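Local atomic coordinates of hemin ABC transporter, periplasmic hemin-binding protein HutB (PDB entry 5KHL), a protein that probably binds hemin in the periplasm of Vibrio cholerae and hands it to an ABC transporter for import. Residues A25-A35 against R113-T123; P73-M82 against I96-D104. All coordinates share one frame; numbering follows the deposited sequence.

Both contacts lie in the lobe built round the parallel sheet of strands 39-42, 19-21, 75-78 and 97-100. From the N terminus, the chain runs through strand 19-21 into helix 24-32, the first half of interaction 1, and later enters strand 75-78. Helix 85-93 carries it to strand 97-100, where interaction 2 closes the short beta-alpha-beta loop. Helix 107-120 follows directly and returns to residues 25-35, so interaction 1 closes a wider loop with interaction 2 nested inside it. The contact centres lie about 12 Å apart. I120 packs on H75, and Q116 probably hydrogen-bonds to N102, joining helix 107-120 to strand 75-78 and to the loop after strand 97-100.

Interaction 1: residues A25-A35 against R113-T123; sequences AVTELILALGA and RIDQIAQITHT
L33 lies over I117 and brings its CD1 to 3.6 Å from I117 CG2, at the C-terminal end of a helix-helix contact in the N-terminal lobe of this periplasmic binding protein. The example shows how two helices packed on one face of a parallel alpha/beta sheet can also be joined through their C-terminal turns. Their segment axes approach to 9.7 Å with a crossing angle of -62°. V26 and I117 both reach down to I77 of the sheet, while H126 and L130 of helix 125-143 touch L33 from outside the pair.

I117 CG2 also meets I30 CG1, at 3.9 Å, so one methyl serves two neighbours, I30 in the last turn of helix 24-32 and L33 just beyond it. One turn before L33, L29 divides its branches. Its CD1 rests against R113 CG at 3.6 Å, and its CD2 against I114 CG1; L29 crosses both partners at about a right angle. R113 reaches L29 because its CG is anti to the backbone N (chi1 -154°), and bends farther along bring NE near A25 CB. NE is buried by this packing and has no hydrogen-bond partner in the model. E28 OE2 stands 5.1 Å from R113 NH2, a separation at which a weak attraction is possible but no salt bridge forms; E28 OE2 accepts from the backbone N of L256.

Each helix ends in a Schellman motif, with positive phi at G34 and H122, and the residues just before and after these turns meet: A35 CB packs on T121 CB, and T123 OG1 lies against L33 CB. The hydroxyls form a short hydrogen-bonded chain: T123 OG1 donates to T121 OG1 over 3.1 Å. T121 OG1 in turn donates to I117 O over 2.9 Å, coming from above the carbonyl plane, and that same oxygen also accepts from the backbone N of T121.

Interaction 2: residues P73-M82 against I96-D104; sequences PTHLIGSDEM and IQVNVINSD
The side chains of M82 and V98 lie alongside each other, pointing opposite ways, with M82 CE 3.9 Å from V98 CG1 and V100 CG2 also beside it. L76 CD2 adds to this apolar face, where L88 and L91 of helix 85-93 cover L76. At the start of the pair, P73 CG packs on I96 CD1. On the face carrying H75 and I77, I77 CG2 approaches I101 CD1 at 4.2 Å.

Between these faces run two parallel strands of a beta-alpha-beta unit, 97-100 being the outermost of the sheet within this chain. L76 sends its N to Q97 O, at 2.7 Å and nearly straight, and receives N99 N on its own O. G78 N then donates to N99 O, while the bond from I101 N to G78 O is weak and bent. The pair thus illustrates the parallel pattern: every second residue of strand 75-78, L76 and then G78, uses both its N and its O, bonding to the residues before and after its opposite number, V98 or V100.

Farther out, polar side chains line up beside H75. Q97 lies alongside the imidazole, its amide plane turned 54° from the ring. N99 lies nearly coplanar with it: ND2 donates to H75 ND1 over 3.3 Å, at the ring edge and close to both planes. With CG anti to the carbonyl carbon (chi1 -53°), N99 swings its amide toward strand 75-78, where ND2 also meets I77 CG1.

If ring and amide are oriented as modelled, a neutral H75 would probably carry its proton on NE2, and the bond, though long, would limit the rotation of both groups.

Interaction 1: residues A25-A35 against R113-T123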
loop_
_atom_site.group_PDB
_atom_site.type_symbol
_atom_site.label_atom_id
_atom_site.label_comp_id
_atom_site.label_asym_id
_atom_site.label_seq_id
_atom_site.Cartn_x
_atom_site.Cartn_y
_atom_site.Cartn_z
ATOM N N ALA A 25 -5.008 -4.891 0.317
ATOM C CA ALA A 25 -4.484 -5.171 1.647
ATOM C C ALA A 25 -5.266 -6.297 2.320
ATOM O O ALA A 25 -4.716 -7.034 3.129
ATOM C CB ALA A 25 -4.526 -3.909 2.521
ATOM N N VAL A 26 -6.554 -6.426 1.995
ATOM C CA VAL A 26 -7.318 -7.566 2.510
ATOM C C VAL A 26 -6.856 -8.870 1.849
ATOM O O VAL A 26 -6.555 -9.861 2.528
ATOM C CB VAL A 26 -8.836 -7.397 2.289
ATOM C CG1 VAL A 26 -9.584 -8.538 2.947
ATOM C CG2 VAL A 26 -9.311 -6.062 2.842
ATOM N N THR A 27 -6.795 -8.848 0.521
ATOM C CA THR A 27 -6.459 -10.032 -0.256
ATOM C C THR A 27 -5.113 -10.652 0.128
ATOM O O THR A 27 -5.018 -11.867 0.250
ATOM C CB THR A 27 -6.444 -9.701 -1.757
ATOM O OG1 THR A 27 -7.737 -9.241 -2.138
ATOM C CG2 THR A 27 -6.076 -10.921 -2.591
ATOM N N GLU A 28 -4.085 -9.824 0.320
ATOM C CA GLU A 28 -2.749 -10.360 0.598
ATOM C C GLU A 28 -2.769 -11.126 1.924
ATOM O O GLU A 28 -2.237 -12.227 2.010
ATOM C CB GLU A 28 -1.655 -9.258 0.589
ATOM C CG GLU A 28 -1.854 -8.111 1.566
ATOM C CD GLU A 28 -0.568 -7.336 1.908
ATOM O OE1 GLU A 28 0.341 -7.197 1.058
ATOM O OE2 GLU A 28 -0.481 -6.849 3.053
ATOM N N LEU A 29 -3.407 -10.558 2.941
ATOM C CA LEU A 29 -3.459 -11.215 4.229
ATOM C C LEU A 29 -4.268 -12.520 4.135
ATOM O O LEU A 29 -3.818 -13.563 4.623
ATOM C CB LEU A 29 -4.023 -10.261 5.296
ATOM C CG LEU A 29 -3.128 -9.033 5.550
ATOM C CD1 LEU A 29 -3.674 -8.154 6.656
ATOM C CD2 LEU A 29 -1.702 -9.441 5.863
ATOM N N ILE A 30 -5.422 -12.472 3.468
ATOM C CA ILE A 30 -6.254 -13.663 3.245
ATOM C C ILE A 30 -5.443 -14.799 2.600
ATOM O O ILE A 30 -5.521 -15.961 3.014
ATOM C CB ILE A 30 -7.507 -13.335 2.367
ATOM C CG1 ILE A 30 -8.401 -12.322 3.085
ATOM C CG2 ILE A 30 -8.307 -14.605 2.046
ATOM C CD1 ILE A 30 -9.744 -12.093 2.438
ATOM N N LEU A 31 -4.642 -14.447 1.606
ATOM C CA LEU A 31 -3.718 -15.393 0.996
ATOM C C LEU A 31 -2.622 -15.816 1.988
ATOM O O LEU A 31 -2.329 -17.003 2.119
ATOM C CB LEU A 31 -3.098 -14.786 -0.275
ATOM C CG LEU A 31 -3.775 -14.976 -1.642
ATOM C CD1 LEU A 31 -5.267 -14.722 -1.594
ATOM C CD2 LEU A 31 -3.128 -14.072 -2.697
ATOM N N ALA A 32 -2.033 -14.855 2.701
ATOM C CA ALA A 32 -0.905 -15.156 3.598
ATOM C C ALA A 32 -1.321 -16.107 4.691
ATOM O O ALA A 32 -0.524 -16.905 5.161
ATOM C CB ALA A 32 -0.333 -13.884 4.208
ATOM N N LEU A 33 -2.583 -16.017 5.092
ATOM C CA LEU A 33 -3.110 -16.857 6.171
ATOM C C LEU A 33 -3.625 -18.190 5.619
ATOM O O LEU A 33 -4.238 -18.985 6.333
ATOM C CB LEU A 33 -4.210 -16.105 6.924
ATOM C CG LEU A 33 -3.744 -14.862 7.693
ATOM C CD1 LEU A 33 -4.867 -13.858 7.947
ATOM C CD2 LEU A 33 -3.106 -15.275 8.999
ATOM N N GLY A 34 -3.373 -18.418 4.333
ATOM C CA GLY A 34 -3.733 -19.660 3.679
ATOM C C GLY A 34 -5.204 -19.831 3.360
ATOM O O GLY A 34 -5.648 -20.951 3.105
ATOM N N ALA A 35 -5.963 -18.739 3.335
ATOM C CA ALA A 35 -7.416 -18.857 3.196
ATOM C C ALA A 35 -7.939 -18.423 1.833
ATOM O O ALA A 35 -9.060 -17.934 1.734
ATOM C CB ALA A 35 -8.125 -18.058 4.293
ATOM N N ARG A 113 -4.708 -5.473 11.335
ATOM C CA ARG A 113 -5.345 -5.998 10.135
ATOM C C ARG A 113 -5.229 -7.520 10.078
ATOM O O ARG A 113 -6.191 -8.216 9.742
ATOM C CB ARG A 113 -4.727 -5.355 8.884
ATOM C CG ARG A 113 -5.656 -5.317 7.657
ATOM C CD ARG A 113 -5.379 -4.087 6.764
ATOM N NE ARG A 113 -3.992 -4.048 6.358
ATOM C CZ ARG A 113 -3.119 -3.117 6.710
ATOM N NH1 ARG A 113 -3.480 -2.087 7.462
ATOM N NH2 ARG A 113 -1.878 -3.224 6.287
ATOM N N ILE A 114 -4.056 -8.034 10.433
ATOM C CA ILE A 114 -3.828 -9.481 10.447
ATOM C C ILE A 114 -4.768 -10.138 11.441
ATOM O O ILE A 114 -5.352 -11.189 11.154
ATOM C CB ILE A 114 -2.351 -9.838 10.788
ATOM C CG1 ILE A 114 -1.408 -9.351 9.687
ATOM C CG2 ILE A 114 -2.164 -11.353 10.964
ATOM C CD1 ILE A 114 0.050 -9.577 9.994
ATOM N N ASP A 115 -4.938 -9.507 12.601
ATOM C CA ASP A 115 -5.859 -10.029 13.616
ATOM C C ASP A 115 -7.294 -10.017 13.109
ATOM O O ASP A 115 -8.023 -10.992 13.287
ATOM C CB ASP A 115 -5.783 -9.220 14.922
ATOM C CG ASP A 115 -4.604 -9.583 15.778
ATOM O OD1 ASP A 115 -4.238 -8.729 16.601
ATOM O OD2 ASP A 115 -4.051 -10.696 15.645
ATOM N N GLN A 116 -7.686 -8.901 12.491
ATOM C CA GLN A 116 -9.066 -8.709 12.036
ATOM C C GLN A 116 -9.442 -9.751 10.998
ATOM O O GLN A 116 -10.518 -10.321 11.063
ATOM C CB GLN A 116 -9.268 -7.302 11.469
ATOM C CG GLN A 116 -9.433 -6.214 12.544
ATOM C CD GLN A 116 -9.255 -4.810 11.985
ATOM O OE1 GLN A 116 -8.420 -4.577 11.113
ATOM N NE2 GLN A 116 -10.046 -3.873 12.484
ATOM N N ILE A 117 -8.519 -10.029 10.079
ATOM C CA ILE A 117 -8.734 -11.026 9.026
ATOM C C ILE A 117 -8.690 -12.465 9.532
ATOM O O ILE A 117 -9.554 -13.278 9.188
ATOM C CB ILE A 117 -7.682 -10.891 7.886
ATOM C CG1 ILE A 117 -7.803 -9.539 7.172
ATOM C CG2 ILE A 117 -7.802 -12.053 6.914
ATOM C CD1 ILE A 117 -9.219 -9.007 7.105
ATOM N N ALA A 118 -7.667 -12.781 10.327
ATOM C CA ALA A 118 -7.510 -14.116 10.922
ATOM C C ALA A 118 -8.771 -14.544 11.662
ATOM O O ALA A 118 -9.172 -15.716 11.625
ATOM C CB ALA A 118 -6.311 -14.144 11.870
ATOM N N GLN A 119 -9.394 -13.581 12.333
ATOM C CA GLN A 119 -10.651 -13.809 13.033
ATOM C C GLN A 119 -11.830 -14.130 12.081
ATOM O O GLN A 119 -12.570 -15.090 12.296
ATOM C CB GLN A 119 -10.987 -12.583 13.887
ATOM C CG GLN A 119 -12.124 -12.796 14.865
ATOM C CD GLN A 119 -12.716 -11.491 15.364
ATOM O OE1 GLN A 119 -13.562 -11.479 16.264
ATOM N NE2 GLN A 119 -12.277 -10.382 14.773
ATOM N N ILE A 120 -11.998 -13.325 11.035
ATOM C CA ILE A 120 -13.095 -13.511 10.086
ATOM C C ILE A 120 -12.944 -14.826 9.338
ATOM O O ILE A 120 -13.915 -15.569 9.173
ATOM C CB ILE A 120 -13.181 -12.361 9.071
ATOM C CG1 ILE A 120 -13.363 -11.018 9.789
ATOM C CG2 ILE A 120 -14.324 -12.601 8.078
ATOM C CD1 ILE A 120 -12.800 -9.814 9.017
ATOM N N THR A 121 -11.713 -15.122 8.924
ATOM C CA THR A 121 -11.426 -16.308 8.124
ATOM C C THR A 121 -11.094 -17.541 8.970
ATOM O O THR A 121 -10.782 -18.608 8.430
ATOM C CB THR A 121 -10.271 -16.037 7.157
ATOM O OG1 THR A 121 -9.075 -15.795 7.903
ATOM C CG2 THR A 121 -10.590 -14.822 6.297
ATOM N N HIS A 122 -11.176 -17.381 10.290
ATOM C CA HIS A 122 -10.942 -18.462 11.235
ATOM C C HIS A 122 -9.569 -19.104 11.064
ATOM O O HIS A 122 -9.429 -20.325 11.142
ATOM C CB HIS A 122 -12.038 -19.515 11.104
ATOM C CG HIS A 122 -13.424 -18.943 11.124
ATOM N ND1 HIS A 122 -13.959 -18.325 12.234
ATOM C CD2 HIS A 122 -14.382 -18.895 10.168
ATOM C CE1 HIS A 122 -15.189 -17.924 11.964
ATOM N NE2 HIS A 122 -15.470 -18.257 10.718
ATOM N N THR A 123 -8.557 -18.273 10.841
ATOM C CA THR A 123 -7.188 -18.762 10.746
ATOM C C THR A 123 -6.296 -18.117 11.817
ATOM O O THR A 123 -5.126 -17.828 11.563
ATOM C CB THR A 123 -6.584 -18.499 9.343
ATOM O OG1 THR A 123 -6.533 -17.090 9.099
ATOM C CG2 THR A 123 -7.419 -19.166 8.251
#

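Interaction 2: residues P73-M82 against I96-D104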
loop_
_atom_site.group_PDB
_atom_site.type_symbol
_atom_site.label_atom_id
_atom_site.label_comp_id
_atom_site.label_asym_id
_atom_site.label_seq_id
_atom_site.Cartn_x
_atom_site.Cartn_y
_atom_site.Cartn_z
ATOM N N PRO A 73 -22.344 -14.108 -1.458
ATOM C CA PRO A 73 -21.216 -14.069 -0.538
ATOM C C PRO A 73 -21.713 -14.138 0.902
ATOM O O PRO A 73 -22.907 -13.971 1.143
ATOM C CB PRO A 73 -20.571 -12.714 -0.845
ATOM C CG PRO A 73 -21.720 -11.862 -1.187
ATOM C CD PRO A 73 -22.740 -12.748 -1.872
ATOM N N THR A 74 -20.812 -14.395 1.843
ATOM C CA THR A 74 -21.155 -14.355 3.257
ATOM C C THR A 74 -20.483 -13.165 3.929
ATOM O O THR A 74 -20.950 -12.658 4.953
ATOM C CB THR A 74 -20.743 -15.639 3.948
ATOM O OG1 THR A 74 -19.319 -15.771 3.869
ATOM C CG2 THR A 74 -21.391 -16.818 3.240
ATOM N N HIS A 75 -19.382 -12.722 3.335
ATOM C CA HIS A 75 -18.649 -11.585 3.845
ATOM C C HIS A 75 -18.280 -10.632 2.729
ATOM O O HIS A 75 -17.993 -11.048 1.593
ATOM C CB HIS A 75 -17.378 -12.038 4.556
ATOM C CG HIS A 75 -17.626 -12.935 5.721
ATOM N ND1 HIS A 75 -17.615 -12.490 7.027
ATOM C CD2 HIS A 75 -17.893 -14.263 5.784
ATOM C CE1 HIS A 75 -17.870 -13.498 7.840
ATOM N NE2 HIS A 75 -18.040 -14.587 7.108
ATOM N N LEU A 76 -18.319 -9.349 3.060
ATOM C CA LEU A 76 -17.678 -8.332 2.255
ATOM C C LEU A 76 -16.711 -7.654 3.181
ATOM O O LEU A 76 -17.120 -7.046 4.174
ATOM C CB LEU A 76 -18.663 -7.322 1.680
ATOM C CG LEU A 76 -18.014 -6.041 1.153
ATOM C CD1 LEU A 76 -17.132 -6.321 -0.066
ATOM C CD2 LEU A 76 -19.050 -5.003 0.817
ATOM N N ILE A 77 -15.427 -7.781 2.867
ATOM C CA ILE A 77 -14.386 -7.250 3.713
ATOM C C ILE A 77 -13.620 -6.161 2.977
ATOM O O ILE A 77 -13.101 -6.377 1.884
ATOM C CB ILE A 77 -13.406 -8.362 4.171
ATOM C CG1 ILE A 77 -14.157 -9.501 4.850
ATOM C CG2 ILE A 77 -12.363 -7.814 5.133
ATOM C CD1 ILE A 77 -13.302 -10.752 5.040
ATOM N N GLY A 78 -13.512 -4.996 3.595
ATOM C CA GLY A 78 -12.672 -3.962 3.029
ATOM C C GLY A 78 -12.444 -2.820 3.987
ATOM O O GLY A 78 -12.753 -2.924 5.181
ATOM N N SER A 79 -11.891 -1.729 3.468
ATOM C CA SER A 79 -11.605 -0.558 4.285
ATOM C C SER A 79 -12.864 0.262 4.484
ATOM O O SER A 79 -13.910 -0.057 3.944
ATOM C CB SER A 79 -10.526 0.309 3.652
ATOM O OG SER A 79 -11.046 1.020 2.548
ATOM N N ASP A 80 -12.752 1.335 5.255
ATOM C CA ASP A 80 -13.898 2.182 5.542
ATOM C C ASP A 80 -14.281 3.002 4.324
ATOM O O ASP A 80 -15.183 3.820 4.381
ATOM C CB ASP A 80 -13.603 3.111 6.723
ATOM C CG ASP A 80 -12.491 4.095 6.418
ATOM O OD1 ASP A 80 -11.738 3.876 5.441
ATOM O OD2 ASP A 80 -12.361 5.086 7.160
ATOM N N GLU A 81 -13.564 2.788 3.230
ATOM C CA GLU A 81 -13.862 3.442 1.966
ATOM C C GLU A 81 -14.819 2.626 1.074
ATOM O O GLU A 81 -15.269 3.119 0.038
ATOM C CB GLU A 81 -12.570 3.716 1.203
ATOM C CG GLU A 81 -11.754 4.833 1.774
ATOM C CD GLU A 81 -10.466 5.035 1.008
ATOM O OE1 GLU A 81 -9.944 6.171 1.024
ATOM O OE2 GLU A 81 -9.982 4.067 0.374
ATOM N N MET A 82 -15.089 1.379 1.455
ATOM C CA MET A 82 -16.035 0.566 0.715
ATOM C C MET A 82 -17.310 1.359 0.609
ATOM O O MET A 82 -17.708 2.015 1.570
ATOM C CB MET A 82 -16.325 -0.765 1.398
ATOM C CG MET A 82 -15.254 -1.797 1.299
ATOM S SD MET A 82 -15.953 -3.317 1.925
ATOM C CE MET A 82 -16.263 -2.910 3.660
ATOM N N ILE A 96 -25.436 -10.269 4.535
ATOM C CA ILE A 96 -24.000 -10.345 4.289
ATOM C C ILE A 96 -23.216 -9.632 5.400
ATOM O O ILE A 96 -23.497 -8.471 5.717
ATOM C CB ILE A 96 -23.606 -9.701 2.939
ATOM C CG1 ILE A 96 -24.670 -9.942 1.851
ATOM C CG2 ILE A 96 -22.222 -10.164 2.528
ATOM C CD1 ILE A 96 -24.577 -11.264 1.151
ATOM N N GLN A 97 -22.228 -10.304 5.983
ATOM C CA GLN A 97 -21.349 -9.632 6.941
ATOM C C GLN A 97 -20.474 -8.599 6.221
ATOM O O GLN A 97 -19.679 -8.938 5.334
ATOM C CB GLN A 97 -20.473 -10.636 7.699
ATOM C CG GLN A 97 -21.021 -11.082 9.052
ATOM C CD GLN A 97 -19.924 -11.578 9.996
ATOM O OE1 GLN A 97 -19.156 -10.788 10.552
ATOM N NE2 GLN A 97 -19.849 -12.893 10.175
ATOM N N VAL A 98 -20.622 -7.334 6.602
ATOM C CA VAL A 98 -19.822 -6.285 5.994
ATOM C C VAL A 98 -18.763 -5.810 6.992
ATOM O O VAL A 98 -19.061 -5.055 7.922
ATOM C CB VAL A 98 -20.701 -5.105 5.510
ATOM C CG1 VAL A 98 -19.849 -4.038 4.860
ATOM C CG2 VAL A 98 -21.761 -5.594 4.519
ATOM N N ASN A 99 -17.531 -6.284 6.792
ATOM C CA ASN A 99 -16.424 -6.013 7.705
ATOM C C ASN A 99 -15.515 -4.896 7.252
ATOM O O ASN A 99 -14.733 -5.058 6.317
ATOM C CB ASN A 99 -15.570 -7.256 7.906
ATOM C CG ASN A 99 -16.372 -8.435 8.323
ATOM O OD1 ASN A 99 -16.915 -8.467 9.430
ATOM N ND2 ASN A 99 -16.469 -9.427 7.443
ATOM N N VAL A 100 -15.621 -3.769 7.936
ATOM C CA VAL A 100 -14.677 -2.688 7.780
ATOM C C VAL A 100 -13.451 -3.011 8.627
ATOM O O VAL A 100 -13.558 -3.453 9.779
ATOM C CB VAL A 100 -15.289 -1.341 8.178
ATOM C CG1 VAL A 100 -14.208 -0.231 8.195
ATOM C CG2 VAL A 100 -16.448 -1.008 7.230
ATOM N N ILE A 101 -12.290 -2.775 8.037
ATOM C CA ILE A 101 -11.053 -3.357 8.497
ATOM C C ILE A 101 -10.000 -2.247 8.504
ATOM O O ILE A 101 -10.227 -1.206 7.897
ATOM C CB ILE A 101 -10.703 -4.562 7.568
ATOM C CG1 ILE A 101 -10.454 -5.809 8.391
ATOM C CG2 ILE A 101 -9.616 -4.242 6.520
ATOM C CD1 ILE A 101 -11.700 -6.319 9.015
ATOM N N ASN A 102 -8.862 -2.446 9.177
ATOM C CA ASN A 102 -7.866 -1.372 9.339
ATOM C C ASN A 102 -7.275 -0.836 8.032
ATOM O O ASN A 102 -6.949 -1.602 7.152
ATOM C CB ASN A 102 -6.711 -1.850 10.230
ATOM C CG ASN A 102 -5.707 -0.729 10.556
ATOM O OD1 ASN A 102 -4.830 -0.403 9.743
ATOM N ND2 ASN A 102 -5.834 -0.143 11.758
ATOM N N SER A 103 -7.091 0.477 7.925
ATOM C CA SER A 103 -6.323 1.018 6.806
ATOM C C SER A 103 -5.348 2.168 7.168
ATOM O O SER A 103 -5.128 3.043 6.325
ATOM C CB SER A 103 -7.272 1.478 5.686
ATOM O OG SER A 103 -8.326 2.291 6.160
ATOM N N ASP A 104 -4.772 2.161 8.383
ATOM C CA ASP A 104 -3.635 3.045 8.750
ATOM C C ASP A 104 -2.416 2.834 7.893
ATOM O O ASP A 104 -2.224 1.771 7.325
ATOM C CB ASP A 104 -3.108 2.823 10.183
ATOM C CG ASP A 104 -4.175 2.764 11.196
ATOM O OD1 ASP A 104 -5.189 3.474 11.045
ATOM O OD2 ASP A 104 -3.985 2.008 12.163
#